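Local coordinates for protein transcriptional regulator, PadR family (Enterococcus faecalis, PDB 3HHH) that probably binds DNA through a winged helix-turn-helix domain and regulates transcription as a PadR-family dimer, at residues 10-21 with 35-44. Residues are numbered along the deposited sequence; the frame is centred on the assembly and turned at random.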
loop_
_atom_site.group_PDB
_atom_site.type_symbol
_atom_site.label_atom_id
_atom_site.label_comp_id
_atom_site.label_asym_id
_atom_site.label_seq_id
_atom_site.Cartn_x
_atom_site.Cartn_y
_atom_site.Cartn_z
ATOM N N LEU B 10 -2.393 2.032 2.970
ATOM C CA LEU B 10 -1.467 1.769 4.074
ATOM C C LEU B 10 -1.249 0.275 4.358
ATOM O O LEU B 10 -0.326 -0.083 5.098
ATOM C CB LEU B 10 -1.952 2.472 5.349
ATOM C CG LEU B 10 -1.683 3.981 5.404
ATOM C CD1 LEU B 10 -2.578 4.678 6.432
ATOM C CD2 LEU B 10 -0.212 4.251 5.699
ATOM N N LYS B 11 -2.091 -0.589 3.788
ATOM C CA LYS B 11 -1.951 -2.036 3.991
ATOM C C LYS B 11 -0.636 -2.529 3.399
ATOM O O LYS B 11 -0.255 -2.115 2.306
ATOM C CB LYS B 11 -3.119 -2.810 3.366
ATOM C CG LYS B 11 -4.389 -2.831 4.204
ATOM C CD LYS B 11 -5.494 -3.615 3.498
ATOM C CE LYS B 11 -6.747 -3.743 4.362
ATOM N NZ LYS B 11 -7.754 -4.680 3.768
ATOM N N GLY B 12 0.059 -3.400 4.126
ATOM C CA GLY B 12 1.350 -3.921 3.682
ATOM C C GLY B 12 2.492 -2.976 4.009
ATOM O O GLY B 12 3.540 -3.406 4.495
ATOM N N ILE B 13 2.288 -1.689 3.743
ATOM C CA ILE B 13 3.274 -0.659 4.031
ATOM C C ILE B 13 3.439 -0.466 5.531
ATOM O O ILE B 13 4.557 -0.411 6.034
ATOM C CB ILE B 13 2.876 0.704 3.418
ATOM C CG1 ILE B 13 2.686 0.586 1.899
ATOM C CG2 ILE B 13 3.928 1.769 3.752
ATOM C CD1 ILE B 13 2.388 1.904 1.218
ATOM N N LEU B 14 2.323 -0.364 6.241
ATOM C CA LEU B 14 2.353 -0.040 7.667
ATOM C C LEU B 14 3.106 -1.093 8.471
ATOM O O LEU B 14 3.874 -0.752 9.373
ATOM C CB LEU B 14 0.937 0.137 8.211
ATOM C CG LEU B 14 0.841 0.781 9.598
ATOM C CD1 LEU B 14 1.618 2.093 9.657
ATOM C CD2 LEU B 14 -0.627 0.997 9.979
ATOM N N GLU B 15 2.886 -2.364 8.139
ATOM C CA GLU B 15 3.664 -3.463 8.719
ATOM C C GLU B 15 5.156 -3.204 8.530
ATOM O O GLU B 15 5.946 -3.362 9.460
ATOM C CB GLU B 15 3.302 -4.806 8.072
ATOM C CG GLU B 15 1.984 -5.433 8.557
ATOM C CD GLU B 15 0.732 -4.928 7.825
ATOM O OE1 GLU B 15 0.806 -3.910 7.094
ATOM O OE2 GLU B 15 -0.334 -5.564 7.995
ATOM N N GLY B 16 5.529 -2.795 7.321
ATOM C CA GLY B 16 6.920 -2.511 6.993
ATOM C C GLY B 16 7.493 -1.358 7.789
ATOM O O GLY B 16 8.619 -1.433 8.270
ATOM N N LEU B 17 6.715 -0.290 7.922
ATOM C CA LEU B 17 7.139 0.880 8.688
ATOM C C LEU B 17 7.245 0.572 10.178
ATOM O O LEU B 17 8.117 1.097 10.864
ATOM C CB LEU B 17 6.160 2.039 8.478
ATOM C CG LEU B 17 6.044 2.609 7.065
ATOM C CD1 LEU B 17 5.060 3.770 7.067
ATOM C CD2 LEU B 17 7.412 3.049 6.530
ATOM N N VAL B 18 6.346 -0.270 10.678
ATOM C CA VAL B 18 6.387 -0.689 12.076
ATOM C C VAL B 18 7.673 -1.468 12.337
ATOM O O VAL B 18 8.388 -1.179 13.293
ATOM C CB VAL B 18 5.139 -1.524 12.465
ATOM C CG1 VAL B 18 5.365 -2.274 13.768
ATOM C CG2 VAL B 18 3.918 -0.618 12.571
ATOM N N LEU B 19 7.978 -2.437 11.481
ATOM C CA LEU B 19 9.236 -3.168 11.602
ATOM C C LEU B 19 10.407 -2.182 11.614
ATOM O O LEU B 19 11.296 -2.276 12.466
ATOM C CB LEU B 19 9.406 -4.180 10.462
ATOM C CG LEU B 19 8.494 -5.412 10.454
ATOM C CD1 LEU B 19 8.892 -6.344 9.313
ATOM C CD2 LEU B 19 8.536 -6.153 11.778
ATOM N N ALA B 20 10.375 -1.228 10.682
ATOM C CA ALA B 20 11.403 -0.194 10.564
ATOM C C ALA B 20 11.628 0.551 11.873
ATOM O O ALA B 20 12.770 0.692 12.322
ATOM C CB ALA B 20 11.032 0.791 9.465
ATOM N N ILE B 21 10.538 1.021 12.480
ATOM C CA ILE B 21 10.614 1.768 13.739
ATOM C C ILE B 21 11.225 0.925 14.863
ATOM O O ILE B 21 12.087 1.402 15.600
ATOM C CB ILE B 21 9.232 2.290 14.177
ATOM C CG1 ILE B 21 8.748 3.383 13.222
ATOM C CG2 ILE B 21 9.289 2.848 15.590
ATOM C CD1 ILE B 21 7.262 3.669 13.327
ATOM N N ILE B 35 5.589 8.216 16.742
ATOM C CA ILE B 35 6.580 8.411 15.680
ATOM C C ILE B 35 5.915 8.428 14.305
ATOM O O ILE B 35 6.178 9.320 13.501
ATOM C CB ILE B 35 7.660 7.308 15.698
ATOM C CG1 ILE B 35 8.580 7.486 16.906
ATOM C CG2 ILE B 35 8.481 7.335 14.412
ATOM C CD1 ILE B 35 9.543 6.340 17.115
ATOM N N LEU B 36 5.061 7.439 14.042
ATOM C CA LEU B 36 4.289 7.397 12.795
ATOM C C LEU B 36 3.472 8.676 12.608
ATOM O O LEU B 36 3.468 9.265 11.524
ATOM C CB LEU B 36 3.363 6.178 12.765
ATOM C CG LEU B 36 4.040 4.839 12.460
ATOM C CD1 LEU B 36 3.215 3.666 12.971
ATOM C CD2 LEU B 36 4.307 4.703 10.963
ATOM N N ASN B 37 2.793 9.102 13.672
ATOM C CA ASN B 37 1.989 10.327 13.641
ATOM C C ASN B 37 2.810 11.557 13.262
ATOM O O ASN B 37 2.336 12.406 12.508
ATOM C CB ASN B 37 1.305 10.572 14.996
ATOM C CG ASN B 37 0.235 9.540 15.313
ATOM O OD1 ASN B 37 -0.124 8.715 14.473
ATOM N ND2 ASN B 37 -0.273 9.578 16.538
ATOM N N ASP B 38 4.040 11.637 13.773
ATOM C CA ASP B 38 4.910 12.799 13.540
ATOM C C ASP B 38 5.612 12.798 12.177
ATOM O O ASP B 38 6.338 13.742 11.872
ATOM C CB ASP B 38 5.988 12.894 14.638
ATOM C CG ASP B 38 5.409 13.135 16.029
ATOM O OD1 ASP B 38 4.280 13.660 16.144
ATOM O OD2 ASP B 38 6.096 12.797 17.018
ATOM N N GLN B 39 5.408 11.756 11.367
ATOM C CA GLN B 39 6.195 11.565 10.133
ATOM C C GLN B 39 5.617 11.868 8.723
ATOM O O GLN B 39 6.383 11.801 7.765
ATOM C CB GLN B 39 6.777 10.142 10.132
ATOM C CG GLN B 39 7.947 9.967 11.080
ATOM C CD GLN B 39 9.132 10.821 10.700
ATOM O OE1 GLN B 39 9.600 10.783 9.562
ATOM N NE2 GLN B 39 9.624 11.607 11.653
ATOM N N GLY B 40 4.331 12.174 8.528
ATOM C CA GLY B 40 3.268 12.139 9.520
ATOM C C GLY B 40 2.092 11.343 8.982
ATOM O O GLY B 40 1.330 11.827 8.140
ATOM N N PHE B 41 1.970 10.103 9.453
ATOM C CA PHE B 41 0.798 9.280 9.196
ATOM C C PHE B 41 -0.184 9.573 10.328
ATOM O O PHE B 41 -0.309 8.809 11.286
ATOM C CB PHE B 41 1.183 7.800 9.129
ATOM C CG PHE B 41 2.269 7.507 8.129
ATOM C CD1 PHE B 41 3.604 7.496 8.515
ATOM C CD2 PHE B 41 1.958 7.262 6.796
ATOM C CE1 PHE B 41 4.613 7.239 7.592
ATOM C CE2 PHE B 41 2.959 7.001 5.865
ATOM C CZ PHE B 41 4.289 6.991 6.264
ATOM N N THR B 42 -0.870 10.707 10.203
ATOM C CA THR B 42 -1.631 11.296 11.309
ATOM C C THR B 42 -2.936 10.568 11.630
ATOM O O THR B 42 -3.411 10.630 12.766
ATOM C CB THR B 42 -1.930 12.791 11.037
ATOM O OG1 THR B 42 -0.694 13.506 10.908
ATOM C CG2 THR B 42 -2.745 13.406 12.170
ATOM N N GLU B 43 -3.510 9.870 10.651
ATOM C CA GLU B 43 -4.775 9.159 10.869
ATOM C C GLU B 43 -4.564 7.687 11.235
ATOM O O GLU B 43 -5.425 6.847 10.970
ATOM C CB GLU B 43 -5.684 9.292 9.644
ATOM C CG GLU B 43 -5.822 10.731 9.142
ATOM C CD GLU B 43 -7.214 11.071 8.624
ATOM O OE1 GLU B 43 -8.027 10.149 8.386
ATOM O OE2 GLU B 43 -7.493 12.280 8.457
ATOM N N ILE B 44 -3.420 7.390 11.851
ATOM C CA ILE B 44 -3.121 6.059 12.367
ATOM C C ILE B 44 -3.214 6.089 13.885
ATOM O O ILE B 44 -2.469 6.814 14.542
ATOM C CB ILE B 44 -1.714 5.588 11.940
ATOM C CG1 ILE B 44 -1.720 5.213 10.457
ATOM C CG2 ILE B 44 -1.263 4.396 12.778
ATOM C CD1 ILE B 44 -0.361 4.835 9.912
#
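The carbonyl oxygen of Leu36 accepts two backbone amides, Phe41 N at 2.7 Å from Leu36 O and Gln39 N at a longer 3.2 Å. These bonds close the turn that leaves helix 29-37, and a type I turn from Phe41 to Ile44 then carries the chain on, Leu36, Phe41 and Ile44 all contributing side chains to one apolar surface against segment 10-21. Leu36 is the knob in a hole formed by Leu14, Leu17, Val18 and Ile21 of helix 13-24; Ile21 CD1 lies 3.5 Å from Leu36 CG. Further along, the Leu17 and Phe41 side chains cross nearly perpendicular, with Leu17 CD1 3.4 Å from Phe41 CZ, while Leu10 CD2 approaches Phe41 CD2 at 3.9 Å. A chi1 of -167° swings the Leu14 branch away from its backbone N, and its CD1 meets Ile44 CD1 tip to tip at 3.4 Å. At the other end, Ile21 and Ile35 run antiparallel alongside one another, with Ile21 CG2 3.8 Å from Ile35 CD1. Leu14 and Val18 also touch helix 46-58, completing the three-helix core of a winged helix in which 29-37 and 46-58 probably form the helix-turn-helix; Ile21 packs on Met105 and Phe41 on Gln101, both of the second subunit. With no hydrogen bond identified between the segments, their direct contact is held by apolar packing, while Phe41 N and Gln39 N share Leu36 O within their own segment.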